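Local structure of tyrosine specific protein phosphatase, putative (Trypanosoma brucei, 3M4U) at residues L12-R15 with A16-S19; V26-Q29 with R30-N33; N38-T41 with S42-R46. The protein probably removes phosphate from phosphotyrosine in target proteins, among them the nucleolar protein NOPP44/46, and acts as a life cycle switch of the parasite. One frame throughout, in Å; residues are numbered along the deposited sequence.

How the interactions relate
Three local contacts follow the N-terminal part of a phosphatase chain through two helices. Interaction 1 caps the first turn of helix 14-31, and interaction 2 lies in the weakly bonded last part of the same helix, their centres about 21 Å apart. A short link then leads to interaction 3, which spans helix 40-44 and has its centre about 22 Å from that of interaction 2. The three follow in series, none nesting in or crossing another, and each closes a turn within one continuous segment. The long helix meets helix 296-299 near its start and helix 258-269 near its end, while the short one rests on the loops around Leu55 and Glu58.

Interaction 1. Residues L12-R15 with A16-S19; sequences LSTR and AQYS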
loop_
_atom_site.group_PDB
_atom_site.type_symbol
_atom_site.label_atom_id
_atom_site.label_comp_id
_atom_site.label_asym_id
_atom_site.label_seq_id
_atom_site.Cartn_x
_atom_site.Cartn_y
_atom_site.Cartn_z
ATOM N N LEU A 12 -24.037 -10.356 -14.312
ATOM C CA LEU A 12 -23.277 -10.915 -15.431
ATOM C C LEU A 12 -22.910 -12.376 -15.151
ATOM O O LEU A 12 -22.729 -12.774 -13.990
ATOM C CB LEU A 12 -22.001 -10.094 -15.701
ATOM C CG LEU A 12 -21.919 -9.006 -16.786
ATOM C CD1 LEU A 12 -23.236 -8.741 -17.526
ATOM C CD2 LEU A 12 -21.376 -7.718 -16.198
ATOM N N SER A 13 -22.811 -13.175 -16.214
ATOM C CA SER A 13 -22.372 -14.551 -16.076
ATOM C C SER A 13 -20.894 -14.511 -15.730
ATOM O O SER A 13 -20.188 -13.571 -16.104
ATOM C CB SER A 13 -22.565 -15.312 -17.377
ATOM O OG SER A 13 -21.571 -14.934 -18.319
ATOM N N THR A 14 -20.419 -15.525 -15.015
ATOM C CA THR A 14 -19.012 -15.549 -14.645
ATOM C C THR A 14 -18.097 -15.221 -15.833
ATOM O O THR A 14 -17.248 -14.332 -15.734
ATOM C CB THR A 14 -18.613 -16.867 -13.985
ATOM O OG1 THR A 14 -19.289 -16.971 -12.726
ATOM C CG2 THR A 14 -17.118 -16.896 -13.744
ATOM N N ARG A 15 -18.294 -15.917 -16.952
ATOM C CA ARG A 15 -17.510 -15.669 -18.159
ATOM C C ARG A 15 -17.547 -14.197 -18.570
ATOM O O ARG A 15 -16.510 -13.603 -18.894
ATOM C CB ARG A 15 -17.979 -16.561 -19.317
ATOM C CG ARG A 15 -17.466 -18.008 -19.260
ATOM C CD ARG A 15 -17.756 -18.798 -20.558
ATOM N NE ARG A 15 -16.929 -18.382 -21.702
ATOM C CZ ARG A 15 -16.914 -18.991 -22.891
ATOM N NH1 ARG A 15 -17.684 -20.056 -23.104
ATOM N NH2 ARG A 15 -16.127 -18.543 -23.873
ATOM N N ALA A 16 -18.743 -13.611 -18.550
ATOM C CA ALA A 16 -18.909 -12.207 -18.920
ATOM C C ALA A 16 -18.246 -11.279 -17.901
ATOM O O ALA A 16 -17.687 -10.251 -18.276
ATOM C CB ALA A 16 -20.386 -11.857 -19.107
ATOM N N GLN A 17 -18.302 -11.648 -16.622
ATOM C CA GLN A 17 -17.614 -10.888 -15.576
ATOM C C GLN A 17 -16.122 -10.813 -15.854
ATOM O O GLN A 17 -15.524 -9.726 -15.876
ATOM C CB GLN A 17 -17.824 -11.535 -14.210
ATOM C CG GLN A 17 -19.204 -11.313 -13.627
ATOM C CD GLN A 17 -19.455 -12.185 -12.406
ATOM O OE1 GLN A 17 -18.802 -13.216 -12.226
ATOM N NE2 GLN A 17 -20.405 -11.776 -11.565
ATOM N N TYR A 18 -15.518 -11.977 -16.060
ATOM C CA TYR A 18 -14.096 -12.033 -16.338
ATOM C C TYR A 18 -13.776 -11.179 -17.576
ATOM O O TYR A 18 -12.983 -10.219 -17.514
ATOM C CB TYR A 18 -13.658 -13.481 -16.529
ATOM C CG TYR A 18 -12.206 -13.623 -16.897
ATOM C CD1 TYR A 18 -11.250 -13.918 -15.931
ATOM C CD2 TYR A 18 -11.784 -13.440 -18.214
ATOM C CE1 TYR A 18 -9.914 -14.039 -16.263
ATOM C CE2 TYR A 18 -10.448 -13.556 -18.560
ATOM C CZ TYR A 18 -9.516 -13.857 -17.579
ATOM O OH TYR A 18 -8.185 -13.979 -17.917
ATOM N N SER A 19 -14.414 -11.527 -18.690
ATOM C CA SER A 19 -14.287 -10.771 -19.930
ATOM C C SER A 19 -14.412 -9.271 -19.685
ATOM O O SER A 19 -13.664 -8.472 -20.256
ATOM C CB SER A 19 -15.351 -11.242 -20.938
ATOM O OG SER A 19 -15.777 -10.189 -21.797
#
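Ser13 OG accepts a hydrogen bond from Ala16 N at 3.1 Å, with an N-H...O angle of 159°, making Ser13 the N-cap of helix 14-31. Its chi1 of 75° tucks OG between the backbone N and the carbonyl carbon, which turns the hydroxyl back over the first turn and brings it within reach of the Ala16 amide, one of the first of the helix. Backbone bonds carry the helix on from there: Gln17 N donates to Ser13 O at 2.7 Å, Tyr18 N to Thr14 O and Ser19 N to Arg15 O.

The apolar part is small. Leu12, still in the loop, leans its CG against Ala16 CB at 4.0 Å, and its CB lies 3.7 Å from Gln17 CG, so the residue before the cap packs along the side of the first turn.

Of the polar side chains, Gln17 extends beyond CG past the Leu12 carbonyl, and its NE2 donates to Met9 O, tying the preceding loop to the helix. Ser19 OG is hydrogen-bonded to Arg23 NH1, one turn further on. Thr14 and Gln17 also rest on Leu298, which places this helix start beside helix 296-299 near the C-terminal end of the modelled chain.

Interaction 2. Residues V26-Q29 with R30-N33; sequences VQLQ and RQEN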
loop_
_atom_site.group_PDB
_atom_site.type_symbol
_atom_site.label_atom_id
_atom_site.label_comp_id
_atom_site.label_asym_id
_atom_site.label_seq_id
_atom_site.Cartn_x
_atom_site.Cartn_y
_atom_site.Cartn_z
ATOM N N VAL A 26 -7.492 -3.641 -19.425
ATOM C CA VAL A 26 -6.768 -3.173 -20.602
ATOM C C VAL A 26 -6.941 -1.660 -20.777
ATOM O O VAL A 26 -5.967 -0.926 -20.993
ATOM C CB VAL A 26 -7.249 -3.900 -21.886
ATOM C CG1 VAL A 26 -6.648 -3.264 -23.137
ATOM C CG2 VAL A 26 -6.929 -5.399 -21.817
ATOM N N GLN A 27 -8.181 -1.194 -20.672
ATOM C CA GLN A 27 -8.453 0.235 -20.785
ATOM C C GLN A 27 -7.752 1.020 -19.674
ATOM O O GLN A 27 -7.143 2.074 -19.927
ATOM C CB GLN A 27 -9.960 0.510 -20.778
ATOM C CG GLN A 27 -10.340 2.000 -20.810
ATOM C CD GLN A 27 -11.850 2.244 -21.027
ATOM O OE1 GLN A 27 -12.471 3.028 -20.310
ATOM N NE2 GLN A 27 -12.429 1.576 -22.027
ATOM N N LEU A 28 -7.843 0.509 -18.444
ATOM C CA LEU A 28 -7.201 1.154 -17.304
ATOM C C LEU A 28 -5.671 1.201 -17.481
ATOM O O LEU A 28 -5.021 2.170 -17.078
ATOM C CB LEU A 28 -7.592 0.463 -15.988
ATOM C CG LEU A 28 -9.010 0.683 -15.441
ATOM C CD1 LEU A 28 -9.366 -0.344 -14.384
ATOM C CD2 LEU A 28 -9.176 2.084 -14.894
ATOM N N GLN A 29 -5.099 0.174 -18.106
ATOM C CA GLN A 29 -3.655 0.139 -18.273
ATOM C C GLN A 29 -3.145 1.215 -19.244
ATOM O O GLN A 29 -2.082 1.824 -19.024
ATOM C CB GLN A 29 -3.181 -1.251 -18.683
ATOM C CG GLN A 29 -3.227 -2.291 -17.553
ATOM C CD GLN A 29 -2.346 -1.920 -16.342
ATOM O OE1 GLN A 29 -2.521 -0.864 -15.723
ATOM N NE2 GLN A 29 -1.410 -2.805 -15.996
ATOM N N ARG A 30 -3.904 1.468 -20.303
ATOM C CA ARG A 30 -3.485 2.460 -21.291
ATOM C C ARG A 30 -3.948 3.856 -20.896
ATOM O O ARG A 30 -3.594 4.842 -21.538
ATOM C CB ARG A 30 -3.965 2.092 -22.702
ATOM C CG ARG A 30 -5.482 1.971 -22.855
ATOM C CD ARG A 30 -5.825 1.146 -24.087
ATOM N NE ARG A 30 -4.966 -0.034 -24.158
ATOM C CZ ARG A 30 -4.744 -0.746 -25.259
ATOM N NH1 ARG A 30 -5.324 -0.405 -26.404
ATOM N NH2 ARG A 30 -3.939 -1.801 -25.215
ATOM N N GLN A 31 -4.729 3.937 -19.827
ATOM C CA GLN A 31 -5.211 5.225 -19.360
ATOM C C GLN A 31 -4.072 6.222 -19.203
ATOM O O GLN A 31 -4.165 7.368 -19.665
ATOM C CB GLN A 31 -5.940 5.087 -18.025
ATOM C CG GLN A 31 -5.837 6.339 -17.172
ATOM C CD GLN A 31 -6.642 6.243 -15.908
ATOM O OE1 GLN A 31 -7.674 5.559 -15.867
ATOM N NE2 GLN A 31 -6.186 6.931 -14.857
ATOM N N GLU A 32 -2.999 5.796 -18.539
ATOM C CA GLU A 32 -1.887 6.701 -18.265
ATOM C C GLU A 32 -0.733 6.419 -19.222
ATOM O O GLU A 32 -0.354 5.267 -19.433
ATOM C CB GLU A 32 -1.422 6.593 -16.796
ATOM C CG GLU A 32 -2.486 6.925 -15.738
ATOM C CD GLU A 32 -2.735 8.427 -15.586
ATOM O OE1 GLU A 32 -1.761 9.212 -15.656
ATOM O OE2 GLU A 32 -3.908 8.826 -15.384
ATOM N N ASN A 33 -0.182 7.477 -19.803
ATOM C CA ASN A 33 0.989 7.347 -20.664
ATOM C C ASN A 33 2.282 7.647 -19.903
ATOM O O ASN A 33 2.545 8.795 -19.543
ATOM C CB ASN A 33 0.871 8.263 -21.882
ATOM C CG ASN A 33 2.143 8.285 -22.719
ATOM O OD1 ASN A 33 2.880 7.291 -22.790
ATOM N ND2 ASN A 33 2.405 9.425 -23.362
#
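The guanidinium of Arg30 has Val26 CG1 over one face, 3.4 Å above its plane and offset toward the rim, with NH2 the closest guanidinium atom at 3.7 Å from CG1. The two side chains run side by side in the same direction, one turn apart on helix 14-31. Chi1 of 60° sets Arg30 CG between its own N and carbonyl carbon, and a further bend at chi3 folds the chain back along Val26. The amide of Gln31 is the other flat group: NE2 gives a nearly straight bond to Glu32 OE2 at 3.0 Å, close to the amide plane, and the carboxylate receives it on its anti lone pair. NE2 also donates to Ala264 O, so two acceptors hold this amide. Its OE1 lies 3.9 Å from Leu28 CD2, again with the side chains alongside each other.

Beneath these groups the helical bonding weakens. Arg30 N donates to Val26 O at 3.2 Å and weakly to Gln27 O, and Gln31 N makes a weak bond to Leu28 O at 3.3 Å, so three-residue bonds appear beside the four-residue one in this part of the helix.

The buried Leu28 packs on Tyr260, Val263 and Ala264, while Gln29 OE1 is hydrogen-bonded to Lys267 NZ and Glu32 touches Gln268, Ile37 and Phe271. This part of helix 14-31 thus packs against helix 258-269.

Interaction 3. Residues N38-T41 with S42-R46; sequences NFTT and SLKNR
This is a local contact along the short surface helix 40-44, in which Phe39 meets Leu43 at the entry and Thr41 meets Asn45 at the exit. Phe39 takes the N-cap position, and its carbonyl O accepts from Leu43 N at 2.9 Å. Phe39 CB meets Leu43 CD1 at 3.7 Å, an apolar touch across one turn. Just before the helix, Asn38 OD1 accepts from Thr40 OG1 at 2.6 Å and, weakly, from Thr40 N, drawing the incoming loop onto the first turn.

Along the outer side Lys44, bent at chi3, brings CE to 3.8 Å from Thr40 CG2. At the exit the carbonyl O of Thr41 gathers three donors. Asn45 ND2 gives the clearest bond, at 2.9 Å and 155°, approaching from above the carbonyl plane, whereas the backbone amides of Lys44 and Asn45 add weak bonds. With chi1 of -72°, the Asn45 amide folds back beside the Thr41 side chain, where ND2 also meets CG2. The side chain therefore reinforces the final turn as the backbone leaves it.

The inner side faces loops: Ser42 OG is hydrogen-bonded to Tyr78 OH and Ala56 N, Thr41 N to Glu58 OE2, and Phe39 packs on Leu55. Helix 40-44, which follows helix 14-31 in the chain, thus rests on the loop before strand 61-62 and, through Tyr78, on the one before strand 81-84.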
loop_
_atom_site.group_PDB
_atom_site.type_symbol
_atom_site.label_atom_id
_atom_site.label_comp_id
_atom_site.label_asym_id
_atom_site.label_seq_id
_atom_site.Cartn_x
_atom_site.Cartn_y
_atom_site.Cartn_z
ATOM N N ASN A 38 5.338 13.986 -15.321
ATOM C CA ASN A 38 6.451 14.580 -14.599
ATOM C C ASN A 38 6.937 13.701 -13.435
ATOM O O ASN A 38 6.237 13.502 -12.430
ATOM C CB ASN A 38 6.102 15.984 -14.096
ATOM C CG ASN A 38 7.273 16.649 -13.394
ATOM O OD1 ASN A 38 8.367 16.082 -13.332
ATOM N ND2 ASN A 38 7.054 17.853 -12.857
ATOM N N PHE A 39 8.158 13.196 -13.576
ATOM C CA PHE A 39 8.784 12.356 -12.566
ATOM C C PHE A 39 10.062 12.995 -12.036
ATOM O O PHE A 39 11.044 12.291 -11.783
ATOM C CB PHE A 39 9.131 10.997 -13.166
ATOM C CG PHE A 39 7.949 10.080 -13.343
ATOM C CD1 PHE A 39 7.095 9.809 -12.283
ATOM C CD2 PHE A 39 7.721 9.448 -14.555
ATOM C CE1 PHE A 39 6.020 8.939 -12.435
ATOM C CE2 PHE A 39 6.655 8.571 -14.718
ATOM C CZ PHE A 39 5.797 8.323 -13.651
ATOM N N THR A 40 10.048 14.315 -11.847
ATOM C CA THR A 40 11.302 15.061 -11.682
ATOM C C THR A 40 12.049 14.740 -10.389
ATOM O O THR A 40 13.200 14.303 -10.421
ATOM C CB THR A 40 11.095 16.591 -11.857
ATOM O OG1 THR A 40 10.793 16.864 -13.228
ATOM C CG2 THR A 40 12.351 17.371 -11.469
ATOM N N THR A 41 11.394 14.956 -9.256
ATOM C CA THR A 41 11.990 14.667 -7.960
ATOM C C THR A 41 12.363 13.186 -7.826
ATOM O O THR A 41 13.425 12.841 -7.305
ATOM C CB THR A 41 11.037 15.058 -6.841
ATOM O OG1 THR A 41 10.743 16.453 -6.953
ATOM C CG2 THR A 41 11.646 14.753 -5.464
ATOM N N SER A 42 11.496 12.311 -8.311
ATOM C CA SER A 42 11.797 10.889 -8.268
ATOM C C SER A 42 13.067 10.568 -9.063
ATOM O O SER A 42 13.885 9.735 -8.668
ATOM C CB SER A 42 10.601 10.084 -8.789
ATOM O OG SER A 42 10.673 8.737 -8.380
ATOM N N LEU A 43 13.246 11.244 -10.186
ATOM C CA LEU A 43 14.412 10.970 -11.019
ATOM C C LEU A 43 15.685 11.584 -10.442
ATOM O O LEU A 43 16.791 11.157 -10.768
ATOM C CB LEU A 43 14.182 11.445 -12.450
ATOM C CG LEU A 43 13.213 10.566 -13.235
ATOM C CD1 LEU A 43 12.639 11.322 -14.421
ATOM C CD2 LEU A 43 13.915 9.303 -13.691
ATOM N N LYS A 44 15.525 12.583 -9.582
ATOM C CA LYS A 44 16.680 13.189 -8.935
ATOM C C LYS A 44 17.113 12.321 -7.753
ATOM O O LYS A 44 18.240 12.431 -7.256
ATOM C CB LYS A 44 16.376 14.624 -8.481
ATOM C CG LYS A 44 16.340 15.625 -9.606
ATOM C CD LYS A 44 16.182 17.055 -9.092
ATOM C CE LYS A 44 14.765 17.314 -8.591
ATOM N NZ LYS A 44 14.567 18.752 -8.240
ATOM N N ASN A 45 16.212 11.449 -7.310
ATOM C CA ASN A 45 16.527 10.536 -6.219
ATOM C C ASN A 45 16.672 9.104 -6.697
ATOM O O ASN A 45 16.209 8.179 -6.029
ATOM C CB ASN A 45 15.466 10.623 -5.125
ATOM C CG ASN A 45 15.545 11.917 -4.344
ATOM O OD1 ASN A 45 16.354 12.049 -3.429
ATOM N ND2 ASN A 45 14.707 12.883 -4.702
ATOM N N ARG A 46 17.308 8.916 -7.851
ATOM C CA ARG A 46 17.465 7.574 -8.410
ATOM C C ARG A 46 18.058 6.598 -7.399
ATOM O O ARG A 46 17.707 5.412 -7.376
ATOM C CB ARG A 46 18.358 7.599 -9.652
ATOM C CG ARG A 46 17.690 8.145 -10.903
ATOM C CD ARG A 46 18.003 7.269 -12.116
ATOM N NE ARG A 46 16.787 6.889 -12.842
ATOM C CZ ARG A 46 16.766 6.199 -13.982
ATOM N NH1 ARG A 46 17.903 5.804 -14.550
ATOM N NH2 ARG A 46 15.603 5.908 -14.561
#